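Local coordinates for protein uncharacterized metal-dependent hydrolase (Pyrococcus furiosus, PDB 3ICJ) that probably hydrolyses carbon-nitrogen bonds other than peptide bonds, as an amidohydrolase-family enzyme carrying a two-zinc centre, at residues Lys38-Gly43 and Ser56-Ser61; Glu63-Ala68 and Gly484-Gly489. All coordinates share one frame; numbering follows the deposited sequence.

In the fold
Both contacts belong to the small beta domain formed mainly from the two ends of the chain, well apart from the zinc site. Contact 1 lies inside a four-stranded sheet, where strand 57-61 pairs antiparallel with strand 37-41; contact 2 lies at the outer edge of the same sheet, where strand 64-69 receives a loop from the C-terminal part of the chain. Strand 57-61 connects them, since Val59 pairs with Leu66 and Tyr67 across a classic beta bulge. The inner contact is mostly buried and combines regular backbone bonds with aliphatic packing. At the edge, part of the contact is exposed, and a single backbone bond between the segments is supplemented by an arginine and a water.

Contact 1 (Lys38-Gly43 and Ser56-Ser61); sequences KALING and SGLVIS
With CG anti to the carbonyl carbon (chi1 -41°), Leu40 brings its CD1 branch at an angle against Ile60 on the neighbouring strand, whose CG1 takes the same position (chi1 -69°) and sets CD1 4.0 Å from Leu40 CD1. Leu58 runs alongside Leu40 in the same direction, and its CD2 stands 4.2 Å from Leu40 CD1. Tyr494 of strand 494-497 touches Lys38, Leu40 and Ile60. On the other face Ala39 CB meets Val59 CG2 at 4.1 Å; so small a side chain suits this non-hydrogen-bonded pair, whose CA atoms approach to 4.3 Å, and helix 71-81 sets Ala78 against Ala39 and Ala74 against Val59.

Four backbone bonds join the strands. Lys38 and Ile60 exchange two, the straighter from Ile60 N to Lys38 O (2.8 Å, 166° at the hydrogen), and Leu40 and Leu58 the other two, including Leu40 N to Leu58 O at 2.8 Å. Ala39 CA also approaches Leu58 O, a CA-H...O contact of 3.2 Å. The four bonds occupy the N-H and C=O of those residues, while Ala39 and Ile41 bond to the 84-88 side and Val59 to Leu66 and Tyr67, as expected of two inner strands with largely aliphatic faces.

Contact 2 (Glu63-Ala68 and Gly484-Gly489); sequences ERVLYA and GKLERG
The edge of the N-terminal beta sheet is where this contact forms: outermost strand 64-69 meets the loop that leads from helix 463-477 to strand 494-497. The backbone bond of the contact runs from Gly489 N to Val65 O, 2.9 Å long and nearly straight at the hydrogen (172°), although the donor is tilted 21° from the carbonyl plane. Glycine suits this turn, because its positive phi would press a side chain onto the carbonyl oxygen of Arg488.

Val65 directs its side chain at the loop. With CG1 anti to the backbone N (chi1 172°), that methyl lies 3.5 Å from Leu486 O, while CB comes within 3.2 Å of Glu487 O. The other branch, CG2, touches Leu486 CD2 at 4.1 Å, so the compact branched side chain meets both loop backbone and a buried leucine. Leu486 also touches Ile45, Val93 and Pro95. Ala68 CB adds a 3.7 Å contact with Leu486 O, a carbonyl buried here without a polar partner.

Toward the surface, Arg64 NH1 donates to Gly489 O over 3.3 Å, the oxygen lying at the guanidinium edge and in its plane; a salt bridge to Asp482 also holds this nitrogen. Arg488 lays its CG 3.6 Å from Leu66 O, and a water donates to that oxygen while accepting a weak bond from Arg488 NE. Such joining of an N-terminal edge strand to a late loop is characteristic of the composite beta domain found in many amidohydrolases beside the metal-binding barrel.

Contact 1 (Lys38-Gly43 and Ser56-Ser61)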
loop_
_atom_site.group_PDB
_atom_site.type_symbol
_atom_site.label_atom_id
_atom_site.label_comp_id
_atom_site.label_asym_id
_atom_site.label_seq_id
_atom_site.Cartn_x
_atom_site.Cartn_y
_atom_site.Cartn_z
ATOM N N LYS A 38 -8.055 16.044 26.125
ATOM C CA LYS A 38 -7.080 15.283 26.917
ATOM C C LYS A 38 -5.670 15.876 26.909
ATOM O O LYS A 38 -5.192 16.391 25.894
ATOM C CB LYS A 38 -7.062 13.780 26.571
ATOM C CG LYS A 38 -6.925 13.423 25.099
ATOM C CD LYS A 38 -7.189 11.930 24.854
ATOM C CE LYS A 38 -8.646 11.564 25.139
ATOM N NZ LYS A 38 -8.877 10.097 25.122
ATOM N N ALA A 39 -5.028 15.820 28.070
ATOM C CA ALA A 39 -3.634 16.162 28.198
ATOM C C ALA A 39 -2.845 14.889 28.520
ATOM O O ALA A 39 -3.149 14.190 29.484
ATOM C CB ALA A 39 -3.429 17.237 29.277
ATOM N N LEU A 40 -1.869 14.576 27.675
ATOM C CA LEU A 40 -0.904 13.502 27.937
ATOM C C LEU A 40 0.308 14.169 28.574
ATOM O O LEU A 40 0.940 15.029 27.956
ATOM C CB LEU A 40 -0.498 12.800 26.630
ATOM C CG LEU A 40 -1.575 12.509 25.587
ATOM C CD1 LEU A 40 -0.920 11.994 24.316
ATOM C CD2 LEU A 40 -2.573 11.496 26.107
ATOM N N ILE A 41 0.619 13.797 29.815
ATOM C CA ILE A 41 1.671 14.470 30.605
ATOM C C ILE A 41 2.714 13.478 31.136
ATOM O O ILE A 41 2.532 12.266 30.989
ATOM C CB ILE A 41 1.064 15.309 31.772
ATOM C CG1 ILE A 41 0.257 14.437 32.738
ATOM C CG2 ILE A 41 0.169 16.452 31.234
ATOM C CD1 ILE A 41 0.183 15.027 34.100
ATOM N N ASN A 42 3.798 13.988 31.731
ATOM C CA ASN A 42 4.817 13.154 32.414
ATOM C C ASN A 42 5.399 12.015 31.525
ATOM O O ASN A 42 5.577 10.870 31.955
ATOM C CB ASN A 42 4.271 12.654 33.776
ATOM C CG ASN A 42 5.337 12.018 34.662
ATOM O OD1 ASN A 42 6.493 12.443 34.674
ATOM N ND2 ASN A 42 4.937 10.994 35.425
ATOM N N GLY A 43 5.676 12.350 30.266
ATOM C CA GLY A 43 6.330 11.413 29.348
ATOM C C GLY A 43 7.132 12.150 28.295
ATOM O O GLY A 43 7.350 13.356 28.413
ATOM N N SER A 56 7.294 17.419 26.691
ATOM C CA SER A 56 6.886 16.563 27.814
ATOM C C SER A 56 5.370 16.538 28.072
ATOM O O SER A 56 4.898 15.738 28.878
ATOM C CB SER A 56 7.651 16.922 29.097
ATOM O OG SER A 56 7.450 18.275 29.448
ATOM N N GLY A 57 4.618 17.390 27.376
ATOM C CA GLY A 57 3.155 17.436 27.533
ATOM C C GLY A 57 2.429 17.759 26.240
ATOM O O GLY A 57 2.903 18.574 25.439
ATOM N N LEU A 58 1.272 17.123 26.034
ATOM C CA LEU A 58 0.487 17.337 24.826
ATOM C C LEU A 58 -0.973 17.497 25.168
ATOM O O LEU A 58 -1.568 16.600 25.774
ATOM C CB LEU A 58 0.664 16.156 23.862
ATOM C CG LEU A 58 0.254 16.358 22.407
ATOM C CD1 LEU A 58 1.201 17.307 21.718
ATOM C CD2 LEU A 58 0.213 15.001 21.689
ATOM N N VAL A 59 -1.548 18.640 24.794
ATOM C CA VAL A 59 -2.989 18.842 24.921
ATOM C C VAL A 59 -3.701 18.665 23.577
ATOM O O VAL A 59 -3.331 19.279 22.572
ATOM C CB VAL A 59 -3.347 20.226 25.530
ATOM C CG1 VAL A 59 -4.856 20.335 25.772
ATOM C CG2 VAL A 59 -2.612 20.438 26.833
ATOM N N ILE A 60 -4.738 17.832 23.591
ATOM C CA ILE A 60 -5.516 17.480 22.425
ATOM C C ILE A 60 -6.973 17.854 22.665
ATOM O O ILE A 60 -7.498 17.615 23.754
ATOM C CB ILE A 60 -5.399 15.959 22.162
ATOM C CG1 ILE A 60 -3.978 15.609 21.711
ATOM C CG2 ILE A 60 -6.398 15.497 21.121
ATOM C CD1 ILE A 60 -3.520 14.258 22.208
ATOM N N SER A 61 -7.624 18.461 21.671
ATOM C CA SER A 61 -9.074 18.633 21.733
ATOM C C SER A 61 -9.692 18.655 20.352
ATOM O O SER A 61 -9.143 19.275 19.429
ATOM C CB SER A 61 -9.483 19.876 22.536
ATOM O OG SER A 61 -9.108 21.074 21.888
#

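Contact 2 (Glu63-Ala68 and Gly484-Gly489)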
loop_
_atom_site.group_PDB
_atom_site.type_symbol
_atom_site.label_atom_id
_atom_site.label_comp_id
_atom_site.label_asym_id
_atom_site.label_seq_id
_atom_site.Cartn_x
_atom_site.Cartn_y
_atom_site.Cartn_z
ATOM N N GLU A 63 -9.812 16.228 18.336
ATOM C CA GLU A 63 -8.898 15.448 17.472
ATOM C C GLU A 63 -7.800 16.283 16.782
ATOM O O GLU A 63 -7.294 15.904 15.733
ATOM C CB GLU A 63 -9.680 14.587 16.466
ATOM C CG GLU A 63 -10.576 13.561 17.140
ATOM C CD GLU A 63 -11.990 13.579 16.602
ATOM O OE1 GLU A 63 -12.185 13.315 15.392
ATOM O OE2 GLU A 63 -12.911 13.856 17.401
ATOM N N ARG A 64 -7.436 17.406 17.391
ATOM C CA ARG A 64 -6.298 18.217 16.961
ATOM C C ARG A 64 -5.415 18.554 18.141
ATOM O O ARG A 64 -5.884 18.582 19.273
ATOM C CB ARG A 64 -6.761 19.512 16.318
ATOM C CG ARG A 64 -7.815 19.323 15.262
ATOM C CD ARG A 64 -7.337 19.898 13.980
ATOM N NE ARG A 64 -8.149 19.460 12.861
ATOM C CZ ARG A 64 -7.779 19.585 11.593
ATOM N NH1 ARG A 64 -6.606 20.135 11.297
ATOM N NH2 ARG A 64 -8.582 19.163 10.624
ATOM N N VAL A 65 -4.141 18.824 17.873
ATOM C CA VAL A 65 -3.196 19.215 18.909
ATOM C C VAL A 65 -3.432 20.692 19.229
ATOM O O VAL A 65 -3.433 21.541 18.344
ATOM C CB VAL A 65 -1.720 18.966 18.474
ATOM C CG1 VAL A 65 -0.727 19.566 19.486
ATOM C CG2 VAL A 65 -1.459 17.463 18.271
ATOM N N LEU A 66 -3.634 20.971 20.509
ATOM C CA LEU A 66 -3.924 22.307 21.000
ATOM C C LEU A 66 -2.639 22.964 21.514
ATOM O O LEU A 66 -2.425 24.173 21.347
ATOM C CB LEU A 66 -4.948 22.211 22.147
ATOM C CG LEU A 66 -5.263 23.556 22.807
ATOM C CD1 LEU A 66 -6.039 24.410 21.817
ATOM C CD2 LEU A 66 -6.002 23.408 24.085
ATOM N N TYR A 67 -1.804 22.149 22.158
ATOM C CA TYR A 67 -0.568 22.605 22.789
ATOM C C TYR A 67 0.444 21.449 22.804
ATOM O O TYR A 67 0.105 20.311 23.130
ATOM C CB TYR A 67 -0.857 23.118 24.237
ATOM C CG TYR A 67 0.388 23.493 25.012
ATOM C CD1 TYR A 67 1.016 24.724 24.807
ATOM C CD2 TYR A 67 0.965 22.596 25.912
ATOM C CE1 TYR A 67 2.185 25.048 25.492
ATOM C CE2 TYR A 67 2.117 22.909 26.604
ATOM C CZ TYR A 67 2.730 24.128 26.389
ATOM O OH TYR A 67 3.884 24.436 27.088
ATOM N N ALA A 68 1.691 21.767 22.473
ATOM C CA ALA A 68 2.820 20.851 22.640
ATOM C C ALA A 68 3.948 21.608 23.355
ATOM O O ALA A 68 4.419 22.632 22.851
ATOM C CB ALA A 68 3.288 20.342 21.263
ATOM N N GLY A 484 1.122 13.830 10.303
ATOM C CA GLY A 484 2.523 13.391 10.329
ATOM C C GLY A 484 3.406 13.965 11.423
ATOM O O GLY A 484 4.521 13.482 11.637
ATOM N N LYS A 485 2.916 15.013 12.086
ATOM C CA LYS A 485 3.591 15.683 13.202
ATOM C C LYS A 485 2.583 15.858 14.333
ATOM O O LYS A 485 1.375 15.706 14.117
ATOM C CB LYS A 485 4.120 17.068 12.772
ATOM C CG LYS A 485 5.278 17.051 11.758
ATOM C CD LYS A 485 5.888 18.469 11.616
ATOM C CE LYS A 485 6.821 18.581 10.407
ATOM N NZ LYS A 485 8.126 17.831 10.575
ATOM N N LEU A 486 3.071 16.145 15.539
ATOM C CA LEU A 486 2.196 16.477 16.671
ATOM C C LEU A 486 2.403 17.913 17.189
ATOM O O LEU A 486 2.311 18.179 18.389
ATOM C CB LEU A 486 2.328 15.441 17.797
ATOM C CG LEU A 486 1.889 14.001 17.462
ATOM C CD1 LEU A 486 2.313 12.999 18.565
ATOM C CD2 LEU A 486 0.382 13.946 17.232
ATOM N N GLU A 487 2.662 18.837 16.274
ATOM C CA GLU A 487 2.712 20.271 16.616
ATOM C C GLU A 487 1.283 20.810 16.693
ATOM O O GLU A 487 0.352 20.126 16.280
ATOM C CB GLU A 487 3.490 21.050 15.553
ATOM C CG GLU A 487 4.633 20.282 14.882
ATOM C CD GLU A 487 6.012 20.728 15.333
ATOM O OE1 GLU A 487 6.197 20.993 16.551
ATOM O OE2 GLU A 487 6.909 20.809 14.457
ATOM N N ARG A 488 1.110 22.035 17.201
ATOM C CA ARG A 488 -0.207 22.698 17.261
ATOM C C ARG A 488 -0.921 22.708 15.904
ATOM O O ARG A 488 -0.333 23.085 14.890
ATOM C CB ARG A 488 -0.070 24.152 17.753
ATOM C CG ARG A 488 -1.408 24.863 17.988
ATOM C CD ARG A 488 -1.412 26.330 17.529
ATOM N NE ARG A 488 -0.571 27.172 18.374
ATOM C CZ ARG A 488 0.611 27.667 18.017
ATOM N NH1 ARG A 488 1.111 27.424 16.810
ATOM N NH2 ARG A 488 1.293 28.415 18.873
ATOM N N GLY A 489 -2.186 22.304 15.886
ATOM C CA GLY A 489 -2.985 22.366 14.652
ATOM C C GLY A 489 -3.044 21.064 13.861
ATOM O O GLY A 489 -3.937 20.880 13.024
HETATM O O HOH W 1 -0.206 25.935 21.446
#